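Local atomic coordinates of Sodium/sialic acid symporter SiaT (PDB entry 5NV9), a protein that couples the inward flow of sodium ions to the uptake of the sialic acid N-acetylneuraminic acid across the bacterial inner membrane. Residues Leu22-Gly25 against Val26-Lys30; Ser74-Thr77 against Phe78-Gly81; Leu164-Ile167 against Ile168-Trp171; Asp233-Ile236 against Pro237-Met240. All coordinates share one frame; numbering follows the deposited sequence.

Interaction 1 of 4, residues Leu22-Gly25 against Val26-Lys30; sequences LLVG and VYFSK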
loop_
_atom_site.group_PDB
_atom_site.type_symbol
_atom_site.label_atom_id
_atom_site.label_comp_id
_atom_site.label_asym_id
_atom_site.label_seq_id
_atom_site.Cartn_x
_atom_site.Cartn_y
_atom_site.Cartn_z
ATOM N N LEU A 22 -6.001 -12.289 15.897
ATOM C CA LEU A 22 -5.640 -12.003 17.293
ATOM C C LEU A 22 -4.754 -13.056 17.944
ATOM O O LEU A 22 -3.843 -12.746 18.724
ATOM C CB LEU A 22 -6.913 -11.793 18.147
ATOM C CG LEU A 22 -7.720 -10.511 17.840
ATOM C CD1 LEU A 22 -9.208 -10.631 18.247
ATOM C CD2 LEU A 22 -7.050 -9.311 18.465
ATOM N N LEU A 23 -4.975 -14.325 17.621
ATOM C CA LEU A 23 -4.169 -15.377 18.250
ATOM C C LEU A 23 -2.710 -15.358 17.759
ATOM O O LEU A 23 -1.774 -15.551 18.554
ATOM C CB LEU A 23 -4.823 -16.727 18.035
ATOM C CG LEU A 23 -6.104 -17.025 18.860
ATOM C CD1 LEU A 23 -6.826 -18.164 18.184
ATOM C CD2 LEU A 23 -5.729 -17.429 20.276
ATOM N N VAL A 24 -2.506 -15.153 16.459
ATOM C CA VAL A 24 -1.152 -14.884 15.938
ATOM C C VAL A 24 -0.456 -13.716 16.703
ATOM O O VAL A 24 0.679 -13.849 17.176
ATOM C CB VAL A 24 -1.161 -14.582 14.421
ATOM C CG1 VAL A 24 0.236 -14.229 13.965
ATOM C CG2 VAL A 24 -1.656 -15.797 13.664
ATOM N N GLY A 25 -1.154 -12.597 16.864
ATOM C CA GLY A 25 -0.647 -11.465 17.688
ATOM C C GLY A 25 -0.213 -11.822 19.114
ATOM O O GLY A 25 0.856 -11.393 19.605
ATOM N N VAL A 26 -1.058 -12.561 19.810
ATOM C CA VAL A 26 -0.744 -13.040 21.176
ATOM C C VAL A 26 0.516 -13.909 21.163
ATOM O O VAL A 26 1.365 -13.754 22.004
ATOM C CB VAL A 26 -1.919 -13.854 21.777
ATOM C CG1 VAL A 26 -1.522 -14.488 23.125
ATOM C CG2 VAL A 26 -3.148 -12.970 21.939
ATOM N N TYR A 27 0.628 -14.821 20.203
ATOM C CA TYR A 27 1.774 -15.711 20.066
ATOM C C TYR A 27 3.110 -14.911 19.915
ATOM O O TYR A 27 4.122 -15.167 20.579
ATOM C CB TYR A 27 1.492 -16.699 18.887
ATOM C CG TYR A 27 2.626 -17.646 18.581
ATOM C CD1 TYR A 27 2.647 -18.961 19.075
ATOM C CD2 TYR A 27 3.712 -17.216 17.845
ATOM C CE1 TYR A 27 3.727 -19.806 18.810
ATOM C CE2 TYR A 27 4.777 -18.041 17.574
ATOM C CZ TYR A 27 4.786 -19.326 18.043
ATOM O OH TYR A 27 5.890 -20.080 17.741
ATOM N N PHE A 28 3.114 -13.911 19.046
ATOM C CA PHE A 28 4.332 -13.131 18.836
ATOM C C PHE A 28 4.613 -12.028 19.868
ATOM O O PHE A 28 5.690 -11.386 19.811
ATOM C CB PHE A 28 4.309 -12.582 17.377
ATOM C CG PHE A 28 4.608 -13.639 16.388
ATOM C CD1 PHE A 28 5.933 -14.103 16.276
ATOM C CD2 PHE A 28 3.578 -14.290 15.680
ATOM C CE1 PHE A 28 6.230 -15.129 15.415
ATOM C CE2 PHE A 28 3.866 -15.287 14.775
ATOM C CZ PHE A 28 5.199 -15.733 14.678
ATOM N N SER A 29 3.683 -11.793 20.804
ATOM C CA SER A 29 3.868 -10.727 21.804
ATOM C C SER A 29 4.949 -11.098 22.828
ATOM O O SER A 29 5.616 -10.225 23.364
ATOM C CB SER A 29 2.570 -10.403 22.513
ATOM O OG SER A 29 2.138 -11.580 23.184
ATOM N N LYS A 30 5.165 -12.391 23.011
ATOM C CA LYS A 30 6.093 -12.920 23.998
ATOM C C LYS A 30 7.528 -12.537 23.722
ATOM O O LYS A 30 8.298 -12.309 24.646
ATOM C CB LYS A 30 5.980 -14.452 24.061
ATOM C CG LYS A 30 4.523 -14.947 24.177
ATOM C CD LYS A 30 4.409 -16.464 24.068
ATOM C CE LYS A 30 2.976 -16.892 23.827
ATOM N NZ LYS A 30 2.014 -16.185 24.724
#
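Leu22 offers its carbonyl to Val26 near the cytoplasmic end of the transmembrane helix 8-29; Val26 N lies 3.0 Å from Leu22 O. The same oxygen is brushed by a methyl group, Val26 CG2, at 3.3 Å, while the leucine's own side chain turns to helix 155-203 and rests on Ile168. One residue on, Leu23 O accepts from Tyr27 N in an equally regular i to i+4 bond, and its isobutyl group lies on the protein surface. Val24 makes the side-chain contact of this turn. Its CG1 branch stands anti to the backbone N (chi1 176°), which sets it alongside the Phe28 ring, 3.8 Å from Phe28 CD2; the two side chains run in the same direction. Val24 O takes the N-H of Phe28 and also meets the edge of that ring, with Phe28 CD2 at 3.3 Å. Over one face of the Phe28 ring sits Tyr27 CD2, 3.5 Å above the plane. Outside the segments, Phe28 meets Trp180 with nearly parallel planes. Gly25 is buried, and its oxygen is approached by Ser29 CB at 3.5 Å. Ser29 then folds back along the chain, Ser29 OG donating to Val26 O over 2.6 Å. Chemically, then, this part of the helix combines apolar side chains that pack on helix 155-203 with a serine hydroxyl turned onto its own backbone, and Val26 O takes both Ser29 OG and Ser29 N from one face of its plane.

Interaction 2 of 4, residues Ser74-Thr77 against Phe78-Gly81; sequences SDWT and FIIG. With SLB (N-acetyl-beta-neuraminic acid), chain D.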
loop_
_atom_site.group_PDB
_atom_site.type_symbol
_atom_site.label_atom_id
_atom_site.label_comp_id
_atom_site.label_asym_id
_atom_site.label_seq_id
_atom_site.Cartn_x
_atom_site.Cartn_y
_atom_site.Cartn_z
ATOM N N SER A 74 -14.146 0.009 -17.770
ATOM C CA SER A 74 -13.228 0.413 -18.843
ATOM C C SER A 74 -12.426 -0.754 -19.374
ATOM O O SER A 74 -12.919 -1.506 -20.197
ATOM C CB SER A 74 -12.294 1.570 -18.390
ATOM O OG SER A 74 -11.484 1.106 -17.333
ATOM N N ASP A 75 -11.157 -0.859 -18.970
ATOM C CA ASP A 75 -10.303 -1.810 -19.577
ATOM C C ASP A 75 -9.193 -2.324 -18.627
ATOM O O ASP A 75 -9.228 -2.095 -17.401
ATOM C CB ASP A 75 -9.757 -1.171 -20.841
ATOM C CG ASP A 75 -9.018 0.145 -20.570
ATOM O OD1 ASP A 75 -8.097 0.173 -19.726
ATOM O OD2 ASP A 75 -9.291 1.149 -21.247
ATOM N N TRP A 76 -8.217 -3.040 -19.174
ATOM C CA TRP A 76 -7.109 -3.559 -18.376
ATOM C C TRP A 76 -5.877 -2.686 -18.464
ATOM O O TRP A 76 -4.846 -3.107 -17.972
ATOM C CB TRP A 76 -6.701 -4.943 -18.857
ATOM C CG TRP A 76 -7.613 -6.072 -18.500
ATOM C CD1 TRP A 76 -8.972 -6.055 -18.459
ATOM C CD2 TRP A 76 -7.214 -7.396 -18.212
ATOM N NE1 TRP A 76 -9.446 -7.287 -18.094
ATOM C CE2 TRP A 76 -8.382 -8.128 -17.919
ATOM C CE3 TRP A 76 -5.956 -8.031 -18.106
ATOM C CZ2 TRP A 76 -8.358 -9.485 -17.602
ATOM C CZ3 TRP A 76 -5.928 -9.367 -17.756
ATOM C CH2 TRP A 76 -7.131 -10.084 -17.475
ATOM N N THR A 77 -5.928 -1.496 -19.051
ATOM C CA THR A 77 -4.654 -0.775 -19.239
ATOM C C THR A 77 -3.815 -0.557 -17.966
ATOM O O THR A 77 -2.614 -0.579 -18.038
ATOM C CB THR A 77 -4.820 0.557 -19.969
ATOM O OG1 THR A 77 -5.806 1.348 -19.335
ATOM C CG2 THR A 77 -5.188 0.313 -21.392
ATOM N N PHE A 78 -4.453 -0.324 -16.824
ATOM C CA PHE A 78 -3.765 -0.148 -15.567
ATOM C C PHE A 78 -2.870 -1.300 -15.113
ATOM O O PHE A 78 -1.959 -1.098 -14.334
ATOM C CB PHE A 78 -4.759 0.131 -14.458
ATOM C CG PHE A 78 -5.153 1.585 -14.324
ATOM C CD1 PHE A 78 -5.521 2.358 -15.450
ATOM C CD2 PHE A 78 -5.288 2.147 -13.061
ATOM C CE1 PHE A 78 -5.933 3.678 -15.309
ATOM C CE2 PHE A 78 -5.677 3.492 -12.913
ATOM C CZ PHE A 78 -6.015 4.247 -14.037
ATOM N N ILE A 79 -3.124 -2.511 -15.612
ATOM C CA ILE A 79 -2.332 -3.670 -15.260
ATOM C C ILE A 79 -0.861 -3.452 -15.688
ATOM O O ILE A 79 0.041 -4.057 -15.112
ATOM C CB ILE A 79 -2.931 -5.024 -15.791
ATOM C CG1 ILE A 79 -2.520 -6.187 -14.873
ATOM C CG2 ILE A 79 -2.537 -5.279 -17.263
ATOM C CD1 ILE A 79 -2.955 -7.553 -15.343
ATOM N N ILE A 80 -0.594 -2.581 -16.640
ATOM C CA ILE A 80 0.800 -2.247 -16.962
ATOM C C ILE A 80 1.507 -1.811 -15.658
ATOM O O ILE A 80 2.660 -2.175 -15.410
ATOM C CB ILE A 80 0.891 -1.234 -18.128
ATOM C CG1 ILE A 80 0.370 -1.871 -19.428
ATOM C CG2 ILE A 80 2.329 -0.829 -18.421
ATOM C CD1 ILE A 80 -0.111 -0.849 -20.437
ATOM N N GLY A 81 0.777 -1.135 -14.770
ATOM C CA GLY A 81 1.291 -0.789 -13.446
ATOM C C GLY A 81 1.941 -1.886 -12.646
ATOM O O GLY A 81 2.975 -1.664 -12.018
HETATM C C1 SLB D . -3.489 -0.734 -2.960
HETATM C C2 SLB D . -2.361 -0.398 -3.896
HETATM C C3 SLB D . -2.797 0.724 -4.810
HETATM C C4 SLB D . -1.784 0.991 -5.946
HETATM C C5 SLB D . -1.670 -0.327 -6.711
HETATM C C6 SLB D . -1.222 -1.452 -5.754
HETATM C C7 SLB D . -1.093 -2.836 -6.405
HETATM C C8 SLB D . -0.673 -3.884 -5.408
HETATM C C9 SLB D . -0.383 -5.222 -6.087
HETATM C C10 SLB D . -1.061 -0.419 -9.100
HETATM C C11 SLB D . 0.118 -0.592 -10.022
HETATM N N5 SLB D . -0.714 -0.212 -7.822
HETATM O O1A SLB D . -4.293 -1.670 -3.295
HETATM O O1B SLB D . -3.620 -0.027 -1.889
HETATM O O2 SLB D . -1.165 -0.011 -3.162
HETATM O O4 SLB D . -2.262 2.048 -6.848
HETATM O O6 SLB D . -2.155 -1.588 -4.685
HETATM O O7 SLB D . -2.348 -3.266 -6.941
HETATM O O8 SLB D . 0.479 -3.446 -4.697
HETATM O O9 SLB D . 0.758 -5.149 -6.978
HETATM O O10 SLB D . -2.238 -0.519 -9.485
HETATM O O HOH W 1 -7.448 -0.278 -16.281
#
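Thr77 and Ile80 meet through the threonine carbonyl: Ile80 N donates to Thr77 O over 3.2 Å, and the isoleucine's CG1 and CD1 both crowd the same oxygen. One residue earlier, Ile79 N bonds to Trp76 O at 3.0 Å, coming in from above the carbonyl plane, as expected of a short i to i+3 turn. Ile79 CG2 presses on that oxygen too, at 3.2 Å. The other branch, CG1, extends anti to the backbone N (chi1 -152°) and carries CD1 out beside the indole. Here the packing is slacker than round the two carbonyls, with Ile79 CD1 4.1 Å from Trp76 CE3.

Ahead of these bonds the chain is fixed by Asp75. Its OD1 accepts from Thr77 N on the anti side, forming an Asx turn, and from Thr77 OG1 on the syn side at 2.6 Å, so one carboxylate oxygen holds both the backbone and the hydroxyl of the threonine. A water joins the two segments as well, donating to Asp75 O and accepting from Phe78 N at 3.0 Å. At the far end, the backbone of Gly81 itself lines the sialic acid pocket: Gly81 C is 3.4 Å from C11, the acetyl methyl of the ligand.

The turn leads from the periplasmic loop into helix 80-87. Helix 236-253 packs against Thr77, Phe78 and Ile80, with the Phe78 ring edge-to-face with Phe243, while helix 267-301 takes Trp76 and Ile79, the indole NE1 bonding to Ser293 OG.

Interaction 3 of 4, residues Leu164-Ile167 against Ile168-Trp171; sequences LLCI and IYTW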
loop_
_atom_site.group_PDB
_atom_site.type_symbol
_atom_site.label_atom_id
_atom_site.label_comp_id
_atom_site.label_asym_id
_atom_site.label_seq_id
_atom_site.Cartn_x
_atom_site.Cartn_y
_atom_site.Cartn_z
ATOM N N LEU A 164 -10.207 -1.502 14.937
ATOM C CA LEU A 164 -9.818 -1.628 16.338
ATOM C C LEU A 164 -9.131 -2.971 16.590
ATOM O O LEU A 164 -8.079 -3.065 17.204
ATOM C CB LEU A 164 -11.032 -1.415 17.238
ATOM C CG LEU A 164 -10.694 -0.727 18.557
ATOM C CD1 LEU A 164 -11.997 -0.310 19.220
ATOM C CD2 LEU A 164 -9.846 -1.596 19.483
ATOM N N LEU A 165 -9.735 -4.019 16.084
ATOM C CA LEU A 165 -9.170 -5.335 16.186
ATOM C C LEU A 165 -7.786 -5.440 15.551
ATOM O O LEU A 165 -6.892 -6.097 16.113
ATOM C CB LEU A 165 -10.112 -6.391 15.573
ATOM C CG LEU A 165 -11.341 -6.759 16.408
ATOM C CD1 LEU A 165 -11.953 -8.026 15.825
ATOM C CD2 LEU A 165 -11.021 -6.945 17.891
ATOM N N CYS A 166 -7.629 -4.836 14.373
ATOM C CA CYS A 166 -6.314 -4.739 13.720
ATOM C C CYS A 166 -5.248 -4.067 14.617
ATOM O O CYS A 166 -4.120 -4.584 14.764
ATOM C CB CYS A 166 -6.425 -3.973 12.399
ATOM S SG CYS A 166 -4.932 -4.079 11.404
ATOM N N ILE A 167 -5.641 -2.965 15.262
ATOM C CA ILE A 167 -4.794 -2.233 16.192
ATOM C C ILE A 167 -4.314 -3.131 17.343
ATOM O O ILE A 167 -3.183 -3.040 17.735
ATOM C CB ILE A 167 -5.518 -0.949 16.765
ATOM C CG1 ILE A 167 -5.632 0.101 15.675
ATOM C CG2 ILE A 167 -4.777 -0.369 17.971
ATOM C CD1 ILE A 167 -6.588 1.237 15.961
ATOM N N ILE A 168 -5.184 -3.978 17.864
ATOM C CA ILE A 168 -4.872 -4.800 19.009
ATOM C C ILE A 168 -3.815 -5.841 18.670
ATOM O O ILE A 168 -2.771 -5.899 19.324
ATOM C CB ILE A 168 -6.152 -5.398 19.621
ATOM C CG1 ILE A 168 -6.903 -4.269 20.335
ATOM C CG2 ILE A 168 -5.789 -6.489 20.627
ATOM C CD1 ILE A 168 -8.336 -4.598 20.621
ATOM N N TYR A 169 -4.023 -6.599 17.596
ATOM C CA TYR A 169 -3.035 -7.620 17.220
ATOM C C TYR A 169 -1.743 -6.998 16.752
ATOM O O TYR A 169 -0.710 -7.586 16.957
ATOM C CB TYR A 169 -3.576 -8.690 16.236
ATOM C CG TYR A 169 -3.691 -8.331 14.745
ATOM C CD1 TYR A 169 -2.560 -8.122 13.937
ATOM C CD2 TYR A 169 -4.917 -8.320 14.125
ATOM C CE1 TYR A 169 -2.689 -7.841 12.573
ATOM C CE2 TYR A 169 -5.044 -8.012 12.752
ATOM C CZ TYR A 169 -3.928 -7.779 11.977
ATOM O OH TYR A 169 -4.090 -7.475 10.611
ATOM N N THR A 170 -1.789 -5.827 16.115
ATOM C CA THR A 170 -0.560 -5.131 15.642
ATOM C C THR A 170 0.270 -4.665 16.846
ATOM O O THR A 170 1.449 -4.957 16.969
ATOM C CB THR A 170 -0.895 -3.919 14.721
ATOM O OG1 THR A 170 -1.587 -4.359 13.545
ATOM C CG2 THR A 170 0.346 -3.212 14.265
ATOM N N TRP A 171 -0.394 -4.022 17.778
ATOM C CA TRP A 171 0.196 -3.585 19.020
ATOM C C TRP A 171 0.926 -4.663 19.825
ATOM O O TRP A 171 2.082 -4.449 20.247
ATOM C CB TRP A 171 -0.883 -2.853 19.817
ATOM C CG TRP A 171 -0.516 -2.451 21.204
ATOM C CD1 TRP A 171 0.085 -1.264 21.604
ATOM C CD2 TRP A 171 -0.806 -3.166 22.396
ATOM N NE1 TRP A 171 0.221 -1.246 22.967
ATOM C CE2 TRP A 171 -0.313 -2.394 23.484
ATOM C CE3 TRP A 171 -1.384 -4.404 22.656
ATOM C CZ2 TRP A 171 -0.398 -2.829 24.822
ATOM C CZ3 TRP A 171 -1.468 -4.840 23.997
ATOM C CH2 TRP A 171 -0.974 -4.050 25.054
#
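Leu164 and Ile168 form the outer bump of this turn of helix 155-203, Leu164 CD2 meeting Ile168 CD1 at 3.5 Å where the two side chains cross at a slant. Ile168 CG1 fits in behind, over Leu164 O, while Leu165 CD2 reaches the same CD1 more distantly. Leu165 also presents its side chain to helix 8-29, where it packs on Leu18.

On the inner side the shape is made by Tyr169. Its CG lies between the backbone N and the carbonyl carbon (chi1 78°), which folds the ring back along the preceding turn and lays one face over Cys166 O, 3.7 Å from the ring plane. The outer end of the ring comes up to the cysteine sulfur: Cys166 SG is 3.9 Å from Tyr169 CZ and stands obliquely to the ring, a sulfur-aromatic contact. The phenol oxygen is hydrogen-bonded to Gln185 NE2, which holds the ring's outer end. Thr170 CB closes on Cys166 O at 3.3 Å. Further round, Trp171 CB settles on Ile167 O at 3.1 Å, and the indole swings away to helix 370-398, where Ile167 also packs.

Cys166 O accepts twice: Thr170 N bonds to it at 3.0 Å and Thr170 OG1 at 2.8 Å, the hydroxyl from above the carbonyl plane. By giving its proton to the backbone, the threonine hydroxyl is satisfied within its own helix even though its side chain touches Ser345, a sodium ligand on helix 328-361.

Interaction 4 of 4, residues Asp233-Ile236 against Pro237-Met240; sequences DSTI and PVLM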
loop_
_atom_site.group_PDB
_atom_site.type_symbol
_atom_site.label_atom_id
_atom_site.label_comp_id
_atom_site.label_asym_id
_atom_site.label_seq_id
_atom_site.Cartn_x
_atom_site.Cartn_y
_atom_site.Cartn_z
ATOM N N ASP A 233 -5.756 13.005 -19.502
ATOM C CA ASP A 233 -6.424 11.704 -19.483
ATOM C C ASP A 233 -5.409 10.647 -19.117
ATOM O O ASP A 233 -4.216 10.810 -19.392
ATOM C CB ASP A 233 -6.968 11.310 -20.884
ATOM C CG ASP A 233 -8.034 12.303 -21.447
ATOM O OD1 ASP A 233 -8.718 12.996 -20.665
ATOM O OD2 ASP A 233 -8.151 12.394 -22.697
ATOM N N SER A 234 -5.934 9.529 -18.611
ATOM C CA SER A 234 -5.178 8.421 -18.104
ATOM C C SER A 234 -4.970 7.399 -19.183
ATOM O O SER A 234 -5.372 6.255 -19.059
ATOM C CB SER A 234 -5.917 7.777 -16.899
ATOM O OG SER A 234 -5.913 8.691 -15.790
ATOM N N THR A 235 -4.271 7.818 -20.207
ATOM C CA THR A 235 -3.914 6.959 -21.336
ATOM C C THR A 235 -2.741 6.041 -20.950
ATOM O O THR A 235 -2.175 6.140 -19.853
ATOM C CB THR A 235 -3.535 7.878 -22.490
ATOM O OG1 THR A 235 -2.375 8.594 -22.111
ATOM C CG2 THR A 235 -4.717 8.905 -22.781
ATOM N N ILE A 236 -2.364 5.172 -21.865
ATOM C CA ILE A 236 -1.333 4.194 -21.632
ATOM C C ILE A 236 0.050 4.809 -21.320
ATOM O O ILE A 236 0.721 4.388 -20.389
ATOM C CB ILE A 236 -1.269 3.168 -22.791
ATOM C CG1 ILE A 236 -2.478 2.194 -22.733
ATOM C CG2 ILE A 236 0.039 2.401 -22.702
ATOM C CD1 ILE A 236 -2.846 1.552 -24.076
ATOM N N PRO A 237 0.503 5.779 -22.130
ATOM C CA PRO A 237 1.747 6.501 -21.767
ATOM C C PRO A 237 1.701 7.222 -20.409
ATOM O O PRO A 237 2.657 7.119 -19.626
ATOM C CB PRO A 237 1.888 7.534 -22.895
ATOM C CG PRO A 237 1.144 6.933 -24.042
ATOM C CD PRO A 237 -0.010 6.186 -23.452
ATOM N N VAL A 238 0.595 7.907 -20.106
ATOM C CA VAL A 238 0.443 8.617 -18.790
ATOM C C VAL A 238 0.507 7.694 -17.562
ATOM O O VAL A 238 1.264 7.912 -16.605
ATOM C CB VAL A 238 -0.845 9.454 -18.799
ATOM C CG1 VAL A 238 -1.048 10.146 -17.454
ATOM C CG2 VAL A 238 -0.749 10.468 -19.939
ATOM N N LEU A 239 -0.274 6.615 -17.600
ATOM C CA LEU A 239 -0.240 5.650 -16.528
ATOM C C LEU A 239 1.099 4.855 -16.456
ATOM O O LEU A 239 1.515 4.496 -15.374
ATOM C CB LEU A 239 -1.469 4.732 -16.556
ATOM C CG LEU A 239 -1.577 3.788 -17.724
ATOM C CD1 LEU A 239 -0.706 2.586 -17.445
ATOM C CD2 LEU A 239 -3.016 3.325 -17.972
HETATM N N MSE A 240 1.794 4.639 -17.569
HETATM C CA MSE A 240 3.119 4.040 -17.533
HETATM C C MSE A 240 4.127 4.918 -16.809
HETATM O O MSE A 240 4.805 4.437 -15.912
HETATM C CB MSE A 240 3.653 3.708 -18.917
HETATM C CG MSE A 240 2.991 2.421 -19.368
HETATM SE SE MSE A 240 3.477 1.989 -21.239
HETATM C CE MSE A 240 5.035 0.904 -20.678
#
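The backbone turns from an extended loop at Asp233 through an inverse gamma turn centred on Ser234 into helix 236-253, whose first regular bonds run from Leu239 N to Thr235 O (3.0 Å, N-H...O angle 177°) and from Met240 N to Ile236 O. Val238 lies against the incoming loop: its CG2 is 3.5 Å from Asp233 O and 3.3 Å from Thr235 OG1. That hydroxyl also faces the proline ring, with Thr235 OG1 3.6 Å from Pro237 CD, but its hydrogen bond is made to Arg228 O. Thr235 occupies the N-cap position. Pro237 follows in the first turn, where the lack of an amide hydrogen costs no helical bond, and its ring abuts the preceding residue tightly, Ile236 CB to Pro237 CD being 3.3 Å.

This is the periplasmic start of a transmembrane helix in the LeuT fold, and the loop before it is pinned by a salt bridge from Asp233 OD2 to Arg228 and by a bond from Ser234 OG to Asn457. Leu239 doubles back over the first turn, its CG set between the backbone N and the carbonyl carbon (chi1 67°), so that CG comes 3.2 Å from Thr235 O; CD2 lies near the same oxygen and, farther off, Ser234 O. Ile236 and Met240, a selenomethionine, run side by side in the same direction; Ile236 CG2 touches the selenium, SE, at 3.8 Å, and both residues pack on Ile80 of helix 80-87.

How the interactions relate
Along the chain the contacts come in numerical order, but in space they form two pairs on opposite sides of the chain's centre. Interactions 1 and 3 lie 11 Å apart between centres and touch where helix 8-29 packs on helix 155-203, Gly25 CA being 4.3 Å from Tyr169 CB. Interactions 2 and 4, 10 Å apart, bring helices 80-87 and 236-253 together, with Ile80 CG2 3.4 Å from Met240 CG. Centres of different pairs are 34 to 44 Å apart. The first pair lies toward the cytoplasm, interaction 3 close to a bound sodium ion; on the periplasmic side of this outward-open LeuT-fold symporter, interaction 2 touches the sialic acid, and Leu239 of interaction 4 is about 8 Å from it.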